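Local coordinates for endoglucanase (Thermotoga maritima, PDB 1VHO), which is probably a metal-dependent aminopeptidase of the M42 family, expected to bind two divalent metal cations per subunit, although named an endoglucanase, at residues K100-T105 and I152-Q157; M116-L121 and F137-L142; G245-L250 and S302-Y307; H269-Q274 and A324-L329. One frame throughout, in Å; residues are numbered along the deposited sequence.

Contact 1: K100-T105 and I152-Q157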
loop_
_atom_site.group_PDB
_atom_site.type_symbol
_atom_site.label_atom_id
_atom_site.label_comp_id
_atom_site.label_asym_id
_atom_site.label_seq_id
_atom_site.Cartn_x
_atom_site.Cartn_y
_atom_site.Cartn_z
ATOM N N LYS A 100 4.138 -15.223 12.400
ATOM C CA LYS A 100 4.170 -14.382 13.603
ATOM C C LYS A 100 3.119 -13.266 13.449
ATOM O O LYS A 100 3.026 -12.559 12.416
ATOM C CB LYS A 100 5.552 -13.725 13.772
ATOM C CG LYS A 100 6.624 -14.687 14.376
ATOM C CD LYS A 100 8.019 -14.004 14.419
ATOM C CE LYS A 100 7.967 -12.753 15.272
ATOM N NZ LYS A 100 9.314 -12.096 15.434
ATOM N N VAL A 101 2.356 -13.055 14.524
ATOM C CA VAL A 101 1.355 -12.048 14.599
ATOM C C VAL A 101 1.458 -11.263 15.909
ATOM O O VAL A 101 2.061 -11.744 16.866
ATOM C CB VAL A 101 -0.122 -12.521 14.506
ATOM C CG1 VAL A 101 -0.427 -13.016 13.103
ATOM C CG2 VAL A 101 -0.398 -13.617 15.572
ATOM N N ARG A 102 1.017 -10.015 15.844
ATOM C CA ARG A 102 0.979 -9.182 17.050
ATOM C C ARG A 102 -0.484 -8.750 17.204
ATOM O O ARG A 102 -1.100 -8.324 16.238
ATOM C CB ARG A 102 1.939 -8.015 17.100
ATOM C CG ARG A 102 1.891 -7.083 15.875
ATOM C CD ARG A 102 3.175 -6.218 15.912
ATOM N NE ARG A 102 3.184 -5.147 14.910
ATOM C CZ ARG A 102 4.330 -4.797 14.254
ATOM N NH1 ARG A 102 5.488 -5.449 14.482
ATOM N NH2 ARG A 102 4.315 -3.763 13.441
ATOM N N ILE A 103 -1.006 -8.907 18.430
ATOM C CA ILE A 103 -2.430 -8.639 18.636
ATOM C C ILE A 103 -2.683 -7.509 19.612
ATOM O O ILE A 103 -2.087 -7.494 20.704
ATOM C CB ILE A 103 -3.091 -9.942 19.205
ATOM C CG1 ILE A 103 -2.711 -11.159 18.385
ATOM C CG2 ILE A 103 -4.629 -9.729 19.215
ATOM C CD1 ILE A 103 -3.361 -12.488 18.818
ATOM N N TYR A 104 -3.506 -6.552 19.192
ATOM C CA TYR A 104 -3.825 -5.434 20.051
ATOM C C TYR A 104 -4.857 -5.857 21.082
ATOM O O TYR A 104 -5.956 -6.285 20.704
ATOM C CB TYR A 104 -4.397 -4.245 19.229
ATOM C CG TYR A 104 -3.244 -3.608 18.443
ATOM C CD1 TYR A 104 -2.924 -4.017 17.165
ATOM C CD2 TYR A 104 -2.508 -2.597 19.061
ATOM C CE1 TYR A 104 -1.852 -3.451 16.484
ATOM C CE2 TYR A 104 -1.466 -1.978 18.369
ATOM C CZ TYR A 104 -1.139 -2.448 17.098
ATOM O OH TYR A 104 -0.056 -1.869 16.466
ATOM N N THR A 105 -4.520 -5.747 22.353
ATOM C CA THR A 105 -5.474 -6.098 23.421
ATOM C C THR A 105 -5.636 -4.889 24.335
ATOM O O THR A 105 -4.934 -3.870 24.285
ATOM C CB THR A 105 -4.969 -7.291 24.262
ATOM O OG1 THR A 105 -3.891 -6.871 25.157
ATOM C CG2 THR A 105 -4.456 -8.402 23.359
ATOM N N ILE A 152 -7.672 -7.175 17.447
ATOM C CA ILE A 152 -7.190 -7.195 16.051
ATOM C C ILE A 152 -5.703 -7.575 16.007
ATOM O O ILE A 152 -4.921 -7.066 16.779
ATOM C CB ILE A 152 -7.366 -5.803 15.451
ATOM C CG1 ILE A 152 -8.884 -5.421 15.328
ATOM C CG2 ILE A 152 -6.694 -5.673 14.071
ATOM C CD1 ILE A 152 -9.643 -6.344 14.404
ATOM N N ALA A 153 -5.353 -8.420 15.053
ATOM C CA ALA A 153 -3.961 -8.848 14.894
ATOM C C ALA A 153 -3.440 -8.440 13.522
ATOM O O ALA A 153 -4.222 -8.313 12.592
ATOM C CB ALA A 153 -3.919 -10.396 14.938
ATOM N N VAL A 154 -2.134 -8.148 13.437
ATOM C CA VAL A 154 -1.531 -7.877 12.141
ATOM C C VAL A 154 -0.261 -8.756 12.100
ATOM O O VAL A 154 0.121 -9.327 13.123
ATOM C CB VAL A 154 -1.146 -6.403 11.948
ATOM C CG1 VAL A 154 -2.424 -5.515 11.912
ATOM C CG2 VAL A 154 -0.254 -5.968 13.109
ATOM N N ILE A 155 0.398 -8.808 10.963
ATOM C CA ILE A 155 1.654 -9.564 10.854
ATOM C C ILE A 155 2.723 -8.875 11.686
ATOM O O ILE A 155 2.871 -7.649 11.719
ATOM C CB ILE A 155 2.083 -9.554 9.357
ATOM C CG1 ILE A 155 1.146 -10.461 8.573
ATOM C CG2 ILE A 155 3.535 -10.012 9.203
ATOM C CD1 ILE A 155 1.198 -11.888 8.986
ATOM N N ASP A 156 3.484 -9.673 12.456
ATOM C CA ASP A 156 4.523 -9.105 13.311
ATOM C C ASP A 156 5.868 -9.220 12.559
ATOM O O ASP A 156 6.453 -10.278 12.577
ATOM C CB ASP A 156 4.586 -9.848 14.634
ATOM C CG ASP A 156 5.573 -9.321 15.642
ATOM O OD1 ASP A 156 6.134 -8.203 15.499
ATOM O OD2 ASP A 156 5.864 -10.028 16.633
ATOM N N GLN A 157 6.222 -8.177 11.845
ATOM C CA GLN A 157 7.460 -8.170 11.051
ATOM C C GLN A 157 8.154 -6.813 11.173
ATOM O O GLN A 157 7.496 -5.772 10.971
ATOM C CB GLN A 157 7.120 -8.329 9.556
ATOM C CG GLN A 157 8.351 -8.379 8.612
ATOM C CD GLN A 157 9.129 -9.659 8.784
ATOM O OE1 GLN A 157 8.597 -10.743 9.030
ATOM N NE2 GLN A 157 10.476 -9.650 8.620
HETATM O O HOH W 1 8.448 -10.349 17.438
HETATM O O HOH W 2 9.271 -11.123 12.828
HETATM O O HOH W 3 4.951 -12.587 17.003
HETATM O O HOH W 4 7.250 -3.658 12.968
#
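Lys100 O accepts a nearly straight hydrogen bond from Asp156 N (2.9 Å), which comes from above the carbonyl plane. The lysine side chain slants across the aspartate, its CE near Asp156 OD2. Lys100 NZ stays 4.2 Å from Asp156 OD2, and a water bonded to both bridges the opposite charges. Val101 pairs with Ile155 at a non-hydrogen-bonded site, and their side chains diverge. Arg102 and Val154 form a hydrogen-bonded pair, with Arg102 N to Val154 O at 2.9 Å. Arg102 CG stands between the backbone N and the carbonyl carbon (chi1 52°), which brings it against Val154 CG2 (3.7 Å). The extended chain then carries NH1 to Asp156 OD1, a 3.0 Å salt bridge on the anti side of the carboxylate. The two planes are 61° apart. Asp18 takes NH2 in a second salt bridge. A leucine in place of Arg102 would probably leave both Asp156 and Asp18 without this positive partner. Ile103 lays CG1 against Ala153 CB (3.7 Å) on the other face of the sheet. Tyr104 N donates to Ile152 O, and the tyrosine hydroxyl bonds to Asp18. These are neighbouring antiparallel strands of the smaller all-beta domain, consistent with the one M42 peptidases carry beside the catalytic domain.

Contact 2: M116-L121 and F137-L142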
loop_
_atom_site.group_PDB
_atom_site.type_symbol
_atom_site.label_atom_id
_atom_site.label_comp_id
_atom_site.label_asym_id
_atom_site.label_seq_id
_atom_site.Cartn_x
_atom_site.Cartn_y
_atom_site.Cartn_z
HETATM N N MSE A 116 0.786 -22.399 16.293
HETATM C CA MSE A 116 1.729 -22.996 17.168
HETATM C C MSE A 116 1.078 -23.474 18.468
HETATM O O MSE A 116 0.468 -22.684 19.150
HETATM C CB MSE A 116 2.864 -21.996 17.563
HETATM C CG MSE A 116 3.958 -22.747 18.385
HETATM SE SE MSE A 116 5.387 -21.407 18.673
HETATM C CE MSE A 116 4.697 -20.491 20.116
ATOM N N LEU A 117 1.329 -24.715 18.867
ATOM C CA LEU A 117 0.786 -25.197 20.134
ATOM C C LEU A 117 1.852 -25.055 21.227
ATOM O O LEU A 117 3.039 -25.254 20.948
ATOM C CB LEU A 117 0.511 -26.737 20.053
ATOM C CG LEU A 117 -0.577 -27.117 19.021
ATOM C CD1 LEU A 117 -0.677 -28.631 18.855
ATOM C CD2 LEU A 117 -1.891 -26.494 19.432
ATOM N N ALA A 118 1.413 -24.781 22.440
ATOM C CA ALA A 118 2.336 -24.760 23.583
ATOM C C ALA A 118 2.807 -26.217 23.793
ATOM O O ALA A 118 2.069 -27.150 23.427
ATOM C CB ALA A 118 1.555 -24.389 24.851
ATOM N N PRO A 119 4.021 -26.436 24.241
ATOM C CA PRO A 119 4.516 -27.791 24.464
ATOM C C PRO A 119 3.491 -28.636 25.216
ATOM O O PRO A 119 3.033 -28.249 26.278
ATOM C CB PRO A 119 5.771 -27.585 25.275
ATOM C CG PRO A 119 6.264 -26.194 24.843
ATOM C CD PRO A 119 4.992 -25.395 24.695
ATOM N N HIS A 120 3.109 -29.773 24.633
ATOM C CA HIS A 120 2.153 -30.665 25.284
ATOM C C HIS A 120 2.236 -32.052 24.617
ATOM O O HIS A 120 2.343 -32.128 23.379
ATOM C CB HIS A 120 0.710 -30.089 25.042
ATOM C CG HIS A 120 -0.281 -30.929 25.803
ATOM N ND1 HIS A 120 -0.497 -30.835 27.159
ATOM C CD2 HIS A 120 -1.037 -31.997 25.364
ATOM C CE1 HIS A 120 -1.379 -31.759 27.534
ATOM N NE2 HIS A 120 -1.723 -32.449 26.476
ATOM N N LEU A 121 2.314 -33.113 25.401
ATOM C CA LEU A 121 2.342 -34.474 24.856
ATOM C C LEU A 121 0.864 -34.856 24.583
ATOM O O LEU A 121 0.076 -35.035 25.520
ATOM C CB LEU A 121 2.971 -35.495 25.770
ATOM C CG LEU A 121 2.971 -36.961 25.276
ATOM C CD1 LEU A 121 3.721 -37.141 23.971
ATOM C CD2 LEU A 121 3.605 -37.861 26.365
ATOM N N PHE A 137 -5.460 -20.123 14.219
ATOM C CA PHE A 137 -5.616 -19.948 15.658
ATOM C C PHE A 137 -4.302 -19.621 16.352
ATOM O O PHE A 137 -3.235 -19.775 15.778
ATOM C CB PHE A 137 -6.146 -21.276 16.291
ATOM C CG PHE A 137 -5.181 -22.404 16.309
ATOM C CD1 PHE A 137 -4.381 -22.659 17.423
ATOM C CD2 PHE A 137 -5.011 -23.232 15.200
ATOM C CE1 PHE A 137 -3.471 -23.691 17.420
ATOM C CE2 PHE A 137 -4.109 -24.277 15.180
ATOM C CZ PHE A 137 -3.316 -24.504 16.313
ATOM N N VAL A 138 -4.424 -19.201 17.605
ATOM C CA VAL A 138 -3.249 -18.978 18.451
ATOM C C VAL A 138 -3.567 -19.692 19.770
ATOM O O VAL A 138 -4.779 -19.818 20.076
ATOM C CB VAL A 138 -2.837 -17.540 18.675
ATOM C CG1 VAL A 138 -2.308 -16.974 17.337
ATOM C CG2 VAL A 138 -3.916 -16.652 19.267
ATOM N N ASP A 139 -2.559 -20.251 20.401
ATOM C CA ASP A 139 -2.696 -20.972 21.672
ATOM C C ASP A 139 -2.582 -19.944 22.797
ATOM O O ASP A 139 -1.494 -19.403 23.043
ATOM C CB ASP A 139 -1.616 -22.058 21.757
ATOM C CG ASP A 139 -1.748 -22.994 22.958
ATOM O OD1 ASP A 139 -2.238 -22.549 24.013
ATOM O OD2 ASP A 139 -1.289 -24.144 22.816
ATOM N N LEU A 140 -3.687 -19.630 23.436
ATOM C CA LEU A 140 -3.804 -18.654 24.516
ATOM C C LEU A 140 -2.987 -18.925 25.745
ATOM O O LEU A 140 -2.628 -17.987 26.482
ATOM C CB LEU A 140 -5.269 -18.499 24.923
ATOM C CG LEU A 140 -6.114 -17.409 24.270
ATOM C CD1 LEU A 140 -5.580 -16.950 22.925
ATOM C CD2 LEU A 140 -7.554 -17.896 24.146
ATOM N N SER A 141 -2.569 -20.181 25.980
ATOM C CA SER A 141 -1.761 -20.481 27.148
ATOM C C SER A 141 -0.374 -19.873 26.988
ATOM O O SER A 141 0.390 -19.861 27.958
ATOM C CB SER A 141 -1.690 -21.999 27.382
ATOM O OG SER A 141 -0.925 -22.577 26.365
ATOM N N LEU A 142 0.006 -19.447 25.787
ATOM C CA LEU A 142 1.264 -18.815 25.497
ATOM C C LEU A 142 1.214 -17.295 25.671
ATOM O O LEU A 142 2.273 -16.664 25.584
ATOM C CB LEU A 142 1.745 -19.114 24.068
ATOM C CG LEU A 142 2.107 -20.589 23.812
ATOM C CD1 LEU A 142 2.384 -20.875 22.362
ATOM C CD2 LEU A 142 3.279 -21.039 24.674
HETATM O O HOH W 5 -0.000 -19.993 19.045
HETATM O O HOH W 6 -0.688 -26.812 23.591
#
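Asp139 reaches across to the backbone of Met116 and Ala118. Its CB lies 3.4 Å from Met116 O. CG is anti to the backbone N (chi1 -173°), and this turns the carboxylate toward Ala118. CG itself is 3.7 Å from Ala118 N. At the tip the two oxygens divide the work. OD2 accepts from Ala118 N at 2.8 Å, with the hydrogen almost on the line between them. The donor comes from above the carboxylate plane. A water also donates to OD2 and to Ala118 O. OD1 faces its own segment. It accepts from Ser141 N, two residues on, which makes an Asx turn where strand 137-139 gives way to the 3-10 segment 140-142. Ser141 OG donates to Asp139 OD1 as well (2.7 Å). Gln81 NE2 is a further donor to OD1. The strand lies at the edge of the antiparallel sheet, and the bond from Ala118 N ties the loop 116-121 to it. With an alanine here in place of Asp139, Ala118 N would probably lose its acceptor and the turn at Ser141 would be free to shift. A second water links Met116 O to Asp139 N. Apolar groups pack beside these bonds. Ala118 CB rests near Leu142 CD2 (3.8 Å), with the Ser141 hydroxyl as another neighbour. Leu117 CD2 meets the Phe137 ring at its edge, 3.8 Å from CE1. The Phe137 ring also meets Phe82, with the two planes nearly perpendicular. Selenomethionine Met116 crosses Leu142 at about a right angle, but its CE sits too close to the leucine, and its exact placing is doubtful.

Contact 3: G245-L250 and S302-Y307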
loop_
_atom_site.group_PDB
_atom_site.type_symbol
_atom_site.label_atom_id
_atom_site.label_comp_id
_atom_site.label_asym_id
_atom_site.label_seq_id
_atom_site.Cartn_x
_atom_site.Cartn_y
_atom_site.Cartn_z
ATOM N N GLY A 245 13.178 -0.258 -12.753
ATOM C CA GLY A 245 12.218 0.830 -12.909
ATOM C C GLY A 245 10.757 0.509 -12.708
ATOM O O GLY A 245 10.300 -0.658 -12.657
ATOM N N PRO A 246 9.931 1.560 -12.604
ATOM C CA PRO A 246 8.509 1.450 -12.448
ATOM C C PRO A 246 7.916 0.811 -13.718
ATOM O O PRO A 246 8.523 0.870 -14.806
ATOM C CB PRO A 246 7.988 2.840 -12.210
ATOM C CG PRO A 246 9.053 3.751 -12.721
ATOM C CD PRO A 246 10.355 2.998 -12.640
ATOM N N VAL A 247 6.816 0.131 -13.491
ATOM C CA VAL A 247 6.179 -0.656 -14.541
ATOM C C VAL A 247 4.909 -0.024 -15.069
ATOM O O VAL A 247 3.891 0.171 -14.386
ATOM C CB VAL A 247 5.824 -2.061 -13.998
ATOM C CG1 VAL A 247 5.332 -2.951 -15.155
ATOM C CG2 VAL A 247 7.014 -2.705 -13.292
ATOM N N ILE A 248 4.982 0.354 -16.365
ATOM C CA ILE A 248 3.838 0.998 -16.983
ATOM C C ILE A 248 2.783 -0.042 -17.358
ATOM O O ILE A 248 3.153 -0.956 -18.119
ATOM C CB ILE A 248 4.309 1.672 -18.328
ATOM C CG1 ILE A 248 5.383 2.723 -18.003
ATOM C CG2 ILE A 248 3.099 2.249 -19.037
ATOM C CD1 ILE A 248 4.871 3.765 -16.996
ATOM N N GLY A 249 1.574 0.096 -16.878
ATOM C CA GLY A 249 0.459 -0.787 -17.228
ATOM C C GLY A 249 -0.032 -0.393 -18.630
ATOM O O GLY A 249 -0.244 0.780 -18.950
ATOM N N LEU A 250 -0.282 -1.418 -19.474
ATOM C CA LEU A 250 -0.748 -1.100 -20.836
ATOM C C LEU A 250 -2.075 -1.786 -21.131
ATOM O O LEU A 250 -2.355 -2.129 -22.293
ATOM C CB LEU A 250 0.331 -1.574 -21.834
ATOM C CG LEU A 250 1.652 -0.815 -21.752
ATOM C CD1 LEU A 250 2.768 -1.512 -22.514
ATOM C CD2 LEU A 250 1.463 0.623 -22.246
ATOM N N SER A 302 3.179 0.745 -11.653
ATOM C CA SER A 302 3.481 -0.149 -10.567
ATOM C C SER A 302 4.937 -0.243 -10.167
ATOM O O SER A 302 5.841 -0.108 -10.991
ATOM C CB SER A 302 3.050 -1.608 -10.955
ATOM O OG SER A 302 1.619 -1.632 -11.120
ATOM N N ILE A 303 5.114 -0.535 -8.863
ATOM C CA ILE A 303 6.459 -0.767 -8.318
ATOM C C ILE A 303 6.713 -2.284 -8.292
ATOM O O ILE A 303 5.851 -3.042 -7.803
ATOM C CB ILE A 303 6.496 -0.204 -6.881
ATOM C CG1 ILE A 303 6.514 1.334 -6.895
ATOM C CG2 ILE A 303 7.734 -0.736 -6.134
ATOM C CD1 ILE A 303 7.693 1.991 -7.595
ATOM N N PRO A 304 7.823 -2.771 -8.825
ATOM C CA PRO A 304 8.152 -4.193 -8.812
ATOM C C PRO A 304 8.285 -4.650 -7.348
ATOM O O PRO A 304 8.900 -3.940 -6.543
ATOM C CB PRO A 304 9.546 -4.300 -9.447
ATOM C CG PRO A 304 9.581 -3.057 -10.340
ATOM C CD PRO A 304 8.906 -1.993 -9.477
ATOM N N LEU A 305 7.636 -5.749 -7.046
ATOM C CA LEU A 305 7.736 -6.241 -5.636
ATOM C C LEU A 305 7.920 -7.732 -5.694
ATOM O O LEU A 305 7.257 -8.428 -6.467
ATOM C CB LEU A 305 6.448 -5.795 -4.934
ATOM C CG LEU A 305 6.237 -6.203 -3.479
ATOM C CD1 LEU A 305 5.243 -5.222 -2.856
ATOM C CD2 LEU A 305 5.694 -7.629 -3.359
ATOM N N LYS A 306 8.792 -8.283 -4.861
ATOM C CA LYS A 306 8.977 -9.743 -4.861
ATOM C C LYS A 306 8.391 -10.328 -3.600
ATOM O O LYS A 306 8.359 -9.667 -2.550
ATOM C CB LYS A 306 10.496 -9.963 -4.981
ATOM C CG LYS A 306 10.922 -11.345 -5.453
ATOM C CD LYS A 306 12.445 -11.371 -5.635
ATOM C CE LYS A 306 12.874 -12.409 -6.648
ATOM N NZ LYS A 306 12.870 -13.792 -6.091
ATOM N N TYR A 307 7.888 -11.555 -3.628
ATOM C CA TYR A 307 7.347 -12.247 -2.457
ATOM C C TYR A 307 6.034 -11.625 -1.997
ATOM O O TYR A 307 5.732 -11.426 -0.826
ATOM C CB TYR A 307 8.349 -12.404 -1.305
ATOM C CG TYR A 307 9.716 -12.857 -1.785
ATOM C CD1 TYR A 307 9.905 -14.058 -2.435
ATOM C CD2 TYR A 307 10.807 -11.996 -1.617
ATOM C CE1 TYR A 307 11.179 -14.419 -2.895
ATOM C CE2 TYR A 307 12.064 -12.333 -2.075
ATOM C CZ TYR A 307 12.230 -13.545 -2.725
ATOM O OH TYR A 307 13.484 -13.883 -3.171
HETATM O O HOH W 7 1.569 -1.287 -13.884
#
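Val247 and Ser302 exchange two backbone hydrogen bonds. This is an antiparallel hydrogen-bonded pair inside the eight-stranded mixed sheet of the catalytic domain, a core sheet typical of zinc exopeptidases. Val247 N gives the shorter bond, 2.7 Å to Ser302 O, in the carbonyl plane. Ser302 N returns one of 2.9 Å to Val247 O. A water adds a third link. It donates to Val247 O and accepts from Ser302 OG, so the serine hydroxyl proton is turned toward that water. Next to this pair, Pro246 CA makes a CA-H...O contact with Ser302 O. The backbone of Pro246 pairs with Gln274 on its other side. Val247 and Ser302 project to the same face of the sheet, with Val247 CB 4.1 Å from Ser302 CB. Ser302 also touches Asp227 on the adjoining strand, a predicted zinc ligand. The contact thus lies beside the probable metal site. Val247 CG2 lies beside the backbone N and anti to the carbonyl carbon, with CG1 at chi1 -172°. That places CG2 at 3.9 Å from Pro304 CG, the side chains crossing at a slant. The same proline corner, Pro304 CG, rests 3.4 Å from Gly245 O.

Contact 4: H269-Q274 and A324-L329. With SO4 (sulfate ion), chain D.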
loop_
_atom_site.group_PDB
_atom_site.type_symbol
_atom_site.label_atom_id
_atom_site.label_comp_id
_atom_site.label_asym_id
_atom_site.label_seq_id
_atom_site.Cartn_x
_atom_site.Cartn_y
_atom_site.Cartn_z
ATOM N N HIS A 269 13.872 12.533 -19.451
ATOM C CA HIS A 269 14.571 12.597 -18.189
ATOM C C HIS A 269 15.305 11.356 -17.774
ATOM O O HIS A 269 15.705 11.269 -16.614
ATOM C CB HIS A 269 13.575 13.052 -17.085
ATOM C CG HIS A 269 13.155 14.465 -17.396
ATOM N ND1 HIS A 269 13.915 15.533 -16.921
ATOM C CD2 HIS A 269 12.142 14.990 -18.125
ATOM C CE1 HIS A 269 13.363 16.656 -17.352
ATOM N NE2 HIS A 269 12.307 16.353 -18.076
ATOM N N ASN A 270 15.574 10.406 -18.669
ATOM C CA ASN A 270 16.334 9.207 -18.402
ATOM C C ASN A 270 15.779 8.361 -17.256
ATOM O O ASN A 270 16.490 7.891 -16.362
ATOM C CB ASN A 270 17.809 9.617 -18.169
ATOM C CG ASN A 270 18.328 10.406 -19.387
ATOM O OD1 ASN A 270 18.353 9.906 -20.503
ATOM N ND2 ASN A 270 18.720 11.662 -19.206
ATOM N N VAL A 271 14.447 8.255 -17.213
ATOM C CA VAL A 271 13.807 7.422 -16.200
ATOM C C VAL A 271 13.628 6.022 -16.861
ATOM O O VAL A 271 12.862 5.979 -17.803
ATOM C CB VAL A 271 12.449 7.919 -15.717
ATOM C CG1 VAL A 271 11.925 6.916 -14.653
ATOM C CG2 VAL A 271 12.528 9.288 -15.009
ATOM N N SER A 272 14.327 5.023 -16.341
ATOM C CA SER A 272 14.225 3.669 -16.891
ATOM C C SER A 272 12.857 3.102 -16.542
ATOM O O SER A 272 12.448 3.217 -15.363
ATOM C CB SER A 272 15.339 2.775 -16.346
ATOM O OG SER A 272 16.593 3.260 -16.875
ATOM N N LEU A 273 12.196 2.456 -17.455
ATOM C CA LEU A 273 10.846 1.935 -17.190
ATOM C C LEU A 273 10.734 0.480 -17.625
ATOM O O LEU A 273 11.544 0.003 -18.432
ATOM C CB LEU A 273 9.825 2.713 -18.052
ATOM C CG LEU A 273 9.605 4.214 -17.747
ATOM C CD1 LEU A 273 8.639 4.819 -18.752
ATOM C CD2 LEU A 273 9.070 4.411 -16.323
ATOM N N GLN A 274 9.709 -0.185 -17.095
ATOM C CA GLN A 274 9.430 -1.564 -17.527
ATOM C C GLN A 274 7.970 -1.523 -17.957
ATOM O O GLN A 274 7.358 -0.452 -17.793
ATOM C CB GLN A 274 9.615 -2.537 -16.349
ATOM C CG GLN A 274 11.059 -2.664 -15.923
ATOM C CD GLN A 274 11.298 -3.633 -14.800
ATOM O OE1 GLN A 274 11.610 -4.784 -15.080
ATOM N NE2 GLN A 274 11.216 -3.217 -13.515
ATOM N N ALA A 324 8.719 8.346 -8.181
ATOM C CA ALA A 324 8.326 9.671 -7.685
ATOM C C ALA A 324 8.967 10.796 -8.544
ATOM O O ALA A 324 8.328 11.811 -8.774
ATOM C CB ALA A 324 8.846 9.804 -6.244
ATOM N N ARG A 325 10.200 10.595 -8.980
ATOM C CA ARG A 325 10.861 11.599 -9.838
ATOM C C ARG A 325 10.058 11.772 -11.110
ATOM O O ARG A 325 9.753 12.885 -11.556
ATOM C CB ARG A 325 12.327 11.163 -10.145
ATOM C CG ARG A 325 13.108 12.233 -10.940
ATOM C CD ARG A 325 14.603 11.951 -10.919
ATOM N NE ARG A 325 15.030 10.863 -11.811
ATOM C CZ ARG A 325 15.319 11.038 -13.101
ATOM N NH1 ARG A 325 15.239 12.243 -13.696
ATOM N NH2 ARG A 325 15.694 9.996 -13.825
ATOM N N LEU A 326 9.674 10.653 -11.752
ATOM C CA LEU A 326 8.852 10.735 -12.958
ATOM C C LEU A 326 7.537 11.419 -12.699
ATOM O O LEU A 326 7.097 12.260 -13.511
ATOM C CB LEU A 326 8.517 9.272 -13.424
ATOM C CG LEU A 326 7.584 9.202 -14.634
ATOM C CD1 LEU A 326 8.167 10.009 -15.807
ATOM C CD2 LEU A 326 7.392 7.729 -15.067
ATOM N N LEU A 327 6.821 11.092 -11.603
ATOM C CA LEU A 327 5.520 11.697 -11.344
ATOM C C LEU A 327 5.662 13.224 -11.101
ATOM O O LEU A 327 4.798 13.994 -11.545
ATOM C CB LEU A 327 4.756 11.121 -10.132
ATOM C CG LEU A 327 4.361 9.633 -10.222
ATOM C CD1 LEU A 327 3.527 9.223 -8.993
ATOM C CD2 LEU A 327 3.564 9.372 -11.481
ATOM N N SER A 328 6.720 13.617 -10.420
ATOM C CA SER A 328 6.965 15.060 -10.209
ATOM C C SER A 328 7.190 15.696 -11.603
ATOM O O SER A 328 6.672 16.799 -11.850
ATOM C CB SER A 328 8.105 15.333 -9.265
ATOM O OG SER A 328 9.415 15.004 -9.755
ATOM N N LEU A 329 7.909 15.074 -12.504
ATOM C CA LEU A 329 8.146 15.588 -13.861
ATOM C C LEU A 329 6.877 15.634 -14.677
ATOM O O LEU A 329 6.680 16.545 -15.502
ATOM C CB LEU A 329 9.274 14.816 -14.552
ATOM C CG LEU A 329 10.637 15.039 -13.903
ATOM C CD1 LEU A 329 11.659 13.973 -14.308
ATOM C CD2 LEU A 329 11.166 16.432 -14.263
HETATM S S SO4 D . 15.915 15.590 -13.833
HETATM O O1 SO4 D . 17.375 15.321 -13.526
HETATM O O2 SO4 D . 15.698 15.126 -15.240
HETATM O O3 SO4 D . 15.070 14.861 -12.847
HETATM O O4 SO4 D . 15.681 17.068 -13.737
#
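From helix 317-333, Arg325 reaches the carbonyl of His269. That carbonyl stands where helix 256-268 ends in a Schellman motif, with Asn270 as the C-prime residue at positive phi. NH1 and NH2 of Arg325 grip the single atom His269 O end-on, each at 3.1 Å. The oxygen lies in the guanidinium plane, and NH1 uses one of its lone pairs. Two donors on a carbonyl at a helix C-terminus would suit the negative end of the helix dipole. The arginine chain starts with CG anti to the backbone N (chi1 -175°) and bends at chi3, which brings the guanidinium edge to His269 O. Val271 CG2 packs on one of its faces, 3.5 Å from NH2, and Glu322 forms a salt bridge with NE. NH1 also donates to sulfate O3 (2.8 Å). The sulfate is probably from the crystallisation liquor. His269 ND1 also points at it, at a distance too short to be taken literally; NE2 bonds to Glu333. Leu326, the next residue, puts CB near Val271 and sets CD2 across Leu273 CD2 at 3.9 Å. One turn after Arg325, Leu329 covers a face of the His269 imidazole. Its CD2 makes a CH-pi contact 3.9 Å from the ring centroid, only 12° off the ring normal.

Overall arrangement
Contact 1 lies in the antiparallel sheet, and contact 2 joins a loop to its edge strand. Contacts 3 and 4 belong to the domain with the predicted metal site. Contact 2 is nested in the chain loop closed by contact 1. The two meet where Val138 packs on Val101 and Ile103, with centres about 16 Å apart. Contacts 3 and 4 interlock, their segments alternating along the chain. Gln274 joins them, its N at 2.8 Å from Pro246 O. Contact 3 is nearest the predicted zinc ligands: the Ser302 side chain is about 3 Å from that of Asp227. In contact 1, the Ile155 side chain is about 9 Å from those of the predicted ligands Asp172 and His309. Contacts 2 and 4, about 50 Å apart between centres, lie away from the site.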